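Local structure of lectin (Cicer arietinum, 3V6N) at residues D49-L54 with D93-I98; E191-I196 with G209-L214. The protein is a plant albumin of the hemopexin fold that shows hemagglutination activity and holds calcium and sodium ions in a four-bladed beta-propeller. One frame throughout, in Å; residues are numbered along the deposited sequence.

Overall arrangement
Contact 1 joins two blades of the four-bladed propeller, whereas contact 2 lies within one. In contact 1, residues 49-54, just beyond the first blade, meet residues 93-98, which run into the outermost strand of the second. In contact 2, 191-196 and 209-214 hold the last two strands of the fourth blade and the start of the helix after them. Their centres lie 31 Å apart on opposite sides of the chain's centre, with about 18 Å between nearest atoms. Neither touches the axial ions: the side chain of Y51 is about 12 Å from sodium, and that of T213 about 14 Å from calcium.

Contact 1: D49-L54 with D93-I98; sequences DGYKSL and DKDKII
S53 and K96 mark the closest passage of the two backbones, their CA atoms 5.2 Å apart. Residues 49-54 leave the helix 47-50 at Y51 and turn, L54 N bonding back to Y51 O, while 93-98 is a loop that straightens into a strand at K96. No backbone-to-backbone bond joins them. Instead, the example shows how one carboxylate can hold a turn. OD2 of D95 accepts two bonds from S53: its backbone N at 3.0 Å, from the syn side, and its hydroxyl OG at 2.7 Å, from the anti side. Both donors lie off the carboxylate plane, over the same face. The first torsion of S53 (chi1 68°) sets OG between its own N and carbonyl carbon, and this brings the hydroxyl round to the oxygen that its amide already holds. OD1 of D95 has a separate task, accepting from a water at 2.8 Å that also donates to G50 O and accepts from K52 N, so that both carboxylate oxygens serve the turn. This double use probably favours the charged form of D95. Y51 stands beside the acid, its ring plane nearly perpendicular (88°) to the carboxylate, with D95 CB near the ring plane at the edge, 3.9 Å from CD1. Farther along, L54 CD2 packs against I97 CG1 at 3.8 Å, with I97 CD1 also close to S53 O. The contact thus joins blades, tying the turn after the first to the outermost strand, 96-103, of the second. Around it, the Y51 ring meets that of Y26 from the first blade and L54 rests on I77 of strand 74-79. I97 packs on I86 of strand 82-87 and also touches K56 of the second subunit, and backbone bonds of K96 with D87 and I98 with R85 pair strand 96-103 with strand 82-87.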
loop_
_atom_site.group_PDB
_atom_site.type_symbol
_atom_site.label_atom_id
_atom_site.label_comp_id
_atom_site.label_asym_id
_atom_site.label_seq_id
_atom_site.Cartn_x
_atom_site.Cartn_y
_atom_site.Cartn_z
ATOM N N ASP A 49 16.907 2.058 -1.073
ATOM C CA ASP A 49 18.165 2.455 -1.716
ATOM C C ASP A 49 18.708 1.346 -2.592
ATOM O O ASP A 49 19.265 1.622 -3.649
ATOM C CB ASP A 49 19.215 2.856 -0.684
ATOM C CG ASP A 49 18.794 4.060 0.133
ATOM O OD1 ASP A 49 18.138 4.954 -0.427
ATOM O OD2 ASP A 49 19.098 4.109 1.339
ATOM N N GLY A 50 18.536 0.095 -2.157
ATOM C CA GLY A 50 19.082 -1.038 -2.884
ATOM C C GLY A 50 18.238 -1.421 -4.086
ATOM O O GLY A 50 18.768 -1.822 -5.112
ATOM N N TYR A 51 16.920 -1.301 -3.944
ATOM C CA TYR A 51 15.974 -1.585 -5.021
ATOM C C TYR A 51 15.273 -0.309 -5.472
ATOM O O TYR A 51 14.241 0.079 -4.906
ATOM C CB TYR A 51 14.918 -2.576 -4.544
ATOM C CG TYR A 51 15.431 -3.960 -4.318
ATOM C CD1 TYR A 51 15.399 -4.897 -5.338
ATOM C CD2 TYR A 51 15.951 -4.340 -3.073
ATOM C CE1 TYR A 51 15.870 -6.176 -5.138
ATOM C CE2 TYR A 51 16.432 -5.617 -2.861
ATOM C CZ TYR A 51 16.386 -6.532 -3.896
ATOM O OH TYR A 51 16.848 -7.813 -3.702
ATOM N N LYS A 52 15.834 0.341 -6.485
ATOM C CA LYS A 52 15.265 1.579 -7.034
ATOM C C LYS A 52 13.783 1.450 -7.409
ATOM O O LYS A 52 12.983 2.343 -7.109
ATOM C CB LYS A 52 16.071 2.055 -8.255
ATOM C CG LYS A 52 17.002 3.231 -7.990
ATOM C CD LYS A 52 17.865 3.051 -6.745
ATOM C CE LYS A 52 18.897 4.177 -6.622
ATOM N NZ LYS A 52 19.718 4.057 -5.376
ATOM N N SER A 53 13.412 0.344 -8.047
ATOM C CA SER A 53 12.013 0.141 -8.409
ATOM C C SER A 53 11.064 0.152 -7.186
ATOM O O SER A 53 9.859 0.374 -7.343
ATOM C CB SER A 53 11.836 -1.147 -9.223
ATOM O OG SER A 53 12.088 -2.297 -8.422
ATOM N N LEU A 54 11.604 -0.065 -5.987
ATOM C CA LEU A 54 10.768 -0.129 -4.794
ATOM C C LEU A 54 10.785 1.150 -3.970
ATOM O O LEU A 54 10.041 1.260 -3.004
ATOM C CB LEU A 54 11.120 -1.350 -3.909
ATOM C CG LEU A 54 11.005 -2.765 -4.485
ATOM C CD1 LEU A 54 11.306 -3.851 -3.450
ATOM C CD2 LEU A 54 9.642 -2.999 -5.119
ATOM N N ASP A 93 21.422 -3.417 -11.711
ATOM C CA ASP A 93 20.661 -2.188 -11.579
ATOM C C ASP A 93 19.210 -2.413 -11.985
ATOM O O ASP A 93 18.357 -1.576 -11.743
ATOM C CB ASP A 93 21.267 -1.165 -12.545
ATOM C CG ASP A 93 21.636 0.141 -11.871
ATOM O OD1 ASP A 93 21.644 0.193 -10.616
ATOM O OD2 ASP A 93 21.944 1.109 -12.606
ATOM N N LYS A 94 18.949 -3.559 -12.603
ATOM C CA LYS A 94 17.754 -3.782 -13.413
ATOM C C LYS A 94 16.456 -4.204 -12.708
ATOM O O LYS A 94 15.544 -4.660 -13.388
ATOM C CB LYS A 94 18.069 -4.815 -14.510
ATOM C CG LYS A 94 18.764 -4.241 -15.738
ATOM C CD LYS A 94 20.266 -4.487 -15.720
ATOM C CE LYS A 94 21.006 -3.249 -16.215
ATOM N NZ LYS A 94 22.212 -3.598 -17.012
ATOM N N ASP A 95 16.355 -4.070 -11.384
ATOM C CA ASP A 95 15.147 -4.547 -10.672
ATOM C C ASP A 95 13.880 -3.828 -11.150
ATOM O O ASP A 95 13.923 -2.646 -11.484
ATOM C CB ASP A 95 15.284 -4.365 -9.165
ATOM C CG ASP A 95 15.625 -2.943 -8.794
ATOM O OD1 ASP A 95 16.723 -2.496 -9.180
ATOM O OD2 ASP A 95 14.796 -2.271 -8.167
ATOM N N LYS A 96 12.760 -4.542 -11.193
ATOM C CA LYS A 96 11.498 -3.916 -11.588
ATOM C C LYS A 96 10.292 -4.654 -11.018
ATOM O O LYS A 96 10.344 -5.862 -10.772
ATOM C CB LYS A 96 11.393 -3.810 -13.118
ATOM C CG LYS A 96 10.977 -5.103 -13.795
ATOM C CD LYS A 96 11.698 -5.281 -15.122
ATOM C CE LYS A 96 11.101 -6.419 -15.930
ATOM N NZ LYS A 96 11.768 -6.516 -17.254
ATOM N N ILE A 97 9.205 -3.922 -10.803
ATOM C CA ILE A 97 7.943 -4.552 -10.451
ATOM C C ILE A 97 7.288 -5.090 -11.719
ATOM O O ILE A 97 7.038 -4.349 -12.658
ATOM C CB ILE A 97 6.996 -3.589 -9.695
ATOM C CG1 ILE A 97 7.662 -3.116 -8.393
ATOM C CG2 ILE A 97 5.645 -4.257 -9.413
ATOM C CD1 ILE A 97 6.855 -2.109 -7.591
ATOM N N ILE A 98 7.014 -6.383 -11.742
ATOM C CA ILE A 98 6.320 -6.990 -12.876
ATOM C C ILE A 98 4.803 -6.885 -12.710
ATOM O O ILE A 98 4.106 -6.508 -13.653
ATOM C CB ILE A 98 6.745 -8.459 -13.066
ATOM C CG1 ILE A 98 8.239 -8.522 -13.375
ATOM C CG2 ILE A 98 5.940 -9.124 -14.180
ATOM C CD1 ILE A 98 8.830 -9.907 -13.223
HETATM O O HOH W 1 18.300 -0.621 -7.837
#

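Contact 2: E191-I196 with G209-L214; sequences EYYARI and GVKKTL
Y193 and T213 come together through opposite choices of first torsion. In Y193, chi1 (83°) seats CG over the backbone, flanked by N and C, and swings the ring toward K211, whereas T213 keeps OG1 anti to its carbonyl carbon (chi1 -52°), directed back at the Y192-Y193 peptide. The setting is the outer antiparallel pair of a hemopexin-type propeller blade: strand 192-197 is flanked by 184-189 on one side and by the short edge strand 210-212 on the other. Y193 and K211 form the hydrogen-bonded pair, Y193 N giving to K211 O and K211 N giving to Y193 O, both at 3.1 Å; the second bond is more bent at hydrogen. The strand directions are 130° apart, well short of straight antiparallel, and K212 soon leads into a helix as its N-cap. T213 N nevertheless continues the ladder with a nearly straight bond to E191 O.

The two tyrosines meet the edge strand differently. The Y193 ring crosses the K211 side chain at a slant, its CE1 reaching K211 CB at 3.7 Å and its OH lying near CD, while K212 O lies at the ring's edge near its plane. Y192 turns away, yet its CB touches V210 CG1 at 3.9 Å; E191 CG covers one face of its ring, and K211 O sits in plane at the edge. Outside the pair, the Y193 ring also meets that of Y216 and packs on Y186 and F188, placing it against strand 184-189. Where the strand gives way to the helix, one water donates to Y192 O and accepts from T213, 2.6 Å from OG1.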
loop_
_atom_site.group_PDB
_atom_site.type_symbol
_atom_site.label_atom_id
_atom_site.label_comp_id
_atom_site.label_asym_id
_atom_site.label_seq_id
_atom_site.Cartn_x
_atom_site.Cartn_y
_atom_site.Cartn_z
ATOM N N GLU A 191 15.998 -15.219 17.652
ATOM C CA GLU A 191 17.429 -15.479 17.476
ATOM C C GLU A 191 17.735 -16.891 16.959
ATOM O O GLU A 191 18.911 -17.255 16.831
ATOM C CB GLU A 191 18.198 -15.202 18.782
ATOM C CG GLU A 191 17.814 -16.108 19.951
ATOM C CD GLU A 191 18.108 -15.504 21.325
ATOM O OE1 GLU A 191 17.786 -16.165 22.346
ATOM O OE2 GLU A 191 18.647 -14.374 21.403
ATOM N N TYR A 192 16.689 -17.665 16.656
ATOM C CA TYR A 192 16.838 -19.072 16.291
ATOM C C TYR A 192 16.539 -19.395 14.828
ATOM O O TYR A 192 15.785 -18.697 14.161
ATOM C CB TYR A 192 15.956 -19.966 17.182
ATOM C CG TYR A 192 16.215 -19.786 18.661
ATOM C CD1 TYR A 192 17.449 -20.134 19.222
ATOM C CD2 TYR A 192 15.236 -19.251 19.498
ATOM C CE1 TYR A 192 17.691 -19.963 20.582
ATOM C CE2 TYR A 192 15.467 -19.082 20.857
ATOM C CZ TYR A 192 16.696 -19.432 21.390
ATOM O OH TYR A 192 16.928 -19.256 22.731
ATOM N N TYR A 193 17.127 -20.492 14.372
ATOM C CA TYR A 193 16.828 -21.082 13.084
ATOM C C TYR A 193 16.774 -22.600 13.255
ATOM O O TYR A 193 17.310 -23.149 14.225
ATOM C CB TYR A 193 17.903 -20.714 12.037
ATOM C CG TYR A 193 19.137 -21.604 12.102
ATOM C CD1 TYR A 193 20.134 -21.382 13.069
ATOM C CD2 TYR A 193 19.292 -22.689 11.235
ATOM C CE1 TYR A 193 21.249 -22.205 13.154
ATOM C CE2 TYR A 193 20.411 -23.511 11.312
ATOM C CZ TYR A 193 21.380 -23.264 12.269
ATOM O OH TYR A 193 22.492 -24.085 12.361
ATOM N N ALA A 194 16.104 -23.263 12.316
ATOM C CA ALA A 194 16.237 -24.699 12.120
ATOM C C ALA A 194 16.488 -24.953 10.647
ATOM O O ALA A 194 15.893 -24.297 9.787
ATOM C CB ALA A 194 14.973 -25.421 12.555
ATOM N N ARG A 195 17.378 -25.892 10.363
ATOM C CA ARG A 195 17.566 -26.392 9.020
ATOM C C ARG A 195 16.787 -27.696 8.950
ATOM O O ARG A 195 17.133 -28.641 9.629
ATOM C CB ARG A 195 19.057 -26.599 8.742
ATOM C CG ARG A 195 19.412 -27.040 7.328
ATOM C CD ARG A 195 20.925 -26.991 7.104
ATOM N NE ARG A 195 21.640 -27.686 8.169
ATOM C CZ ARG A 195 22.148 -28.912 8.079
ATOM N NH1 ARG A 195 22.061 -29.605 6.952
ATOM N NH2 ARG A 195 22.766 -29.443 9.122
ATOM N N ILE A 196 15.724 -27.728 8.148
ATOM C CA ILE A 196 14.902 -28.930 7.981
ATOM C C ILE A 196 15.155 -29.637 6.640
ATOM O O ILE A 196 15.603 -29.010 5.677
ATOM C CB ILE A 196 13.394 -28.623 8.149
ATOM C CG1 ILE A 196 12.861 -27.797 6.975
ATOM C CG2 ILE A 196 13.138 -27.894 9.464
ATOM C CD1 ILE A 196 11.355 -27.710 6.901
ATOM N N GLY A 209 17.180 -29.957 15.365
ATOM C CA GLY A 209 18.178 -29.065 15.933
ATOM C C GLY A 209 17.795 -27.600 15.816
ATOM O O GLY A 209 18.022 -26.974 14.782
ATOM N N VAL A 210 17.205 -27.053 16.871
ATOM C CA VAL A 210 16.966 -25.614 16.948
ATOM C C VAL A 210 18.221 -24.935 17.505
ATOM O O VAL A 210 18.514 -25.053 18.692
ATOM C CB VAL A 210 15.742 -25.271 17.818
ATOM C CG1 VAL A 210 15.516 -23.769 17.855
ATOM C CG2 VAL A 210 14.503 -25.976 17.299
ATOM N N LYS A 211 18.961 -24.239 16.644
ATOM C CA LYS A 211 20.193 -23.556 17.066
ATOM C C LYS A 211 20.127 -22.034 16.923
ATOM O O LYS A 211 19.107 -21.479 16.518
ATOM C CB LYS A 211 21.417 -24.083 16.305
ATOM C CG LYS A 211 21.710 -25.562 16.465
ATOM C CD LYS A 211 21.291 -26.291 15.207
ATOM C CE LYS A 211 22.053 -27.598 15.039
ATOM N NZ LYS A 211 21.311 -28.756 15.619
ATOM N N LYS A 212 21.233 -21.376 17.257
ATOM C CA LYS A 212 21.349 -19.926 17.193
ATOM C C LYS A 212 21.882 -19.470 15.845
ATOM O O LYS A 212 22.935 -19.919 15.390
ATOM C CB LYS A 212 22.250 -19.410 18.315
ATOM C CG LYS A 212 21.597 -19.494 19.687
ATOM C CD LYS A 212 22.151 -18.440 20.631
ATOM C CE LYS A 212 22.001 -17.023 20.069
ATOM N NZ LYS A 212 22.907 -16.048 20.737
ATOM N N THR A 213 21.140 -18.570 15.212
ATOM C CA THR A 213 21.482 -18.078 13.887
ATOM C C THR A 213 22.910 -17.514 13.799
ATOM O O THR A 213 23.607 -17.729 12.793
ATOM C CB THR A 213 20.432 -17.056 13.396
ATOM O OG1 THR A 213 19.117 -17.629 13.520
ATOM C CG2 THR A 213 20.670 -16.681 11.934
ATOM N N LEU A 214 23.335 -16.811 14.849
ATOM C CA LEU A 214 24.668 -16.194 14.903
ATOM C C LEU A 214 25.817 -17.217 14.990
ATOM O O LEU A 214 26.929 -16.927 14.550
ATOM C CB LEU A 214 24.756 -15.148 16.033
ATOM C CG LEU A 214 24.005 -13.824 15.791
ATOM C CD1 LEU A 214 24.002 -12.932 17.025
ATOM C CD2 LEU A 214 24.577 -13.072 14.591
HETATM O O HOH W 2 21.296 -16.049 17.073
HETATM O O HOH W 3 16.977 -16.185 13.431
HETATM O O HOH W 4 18.997 -26.982 12.301
#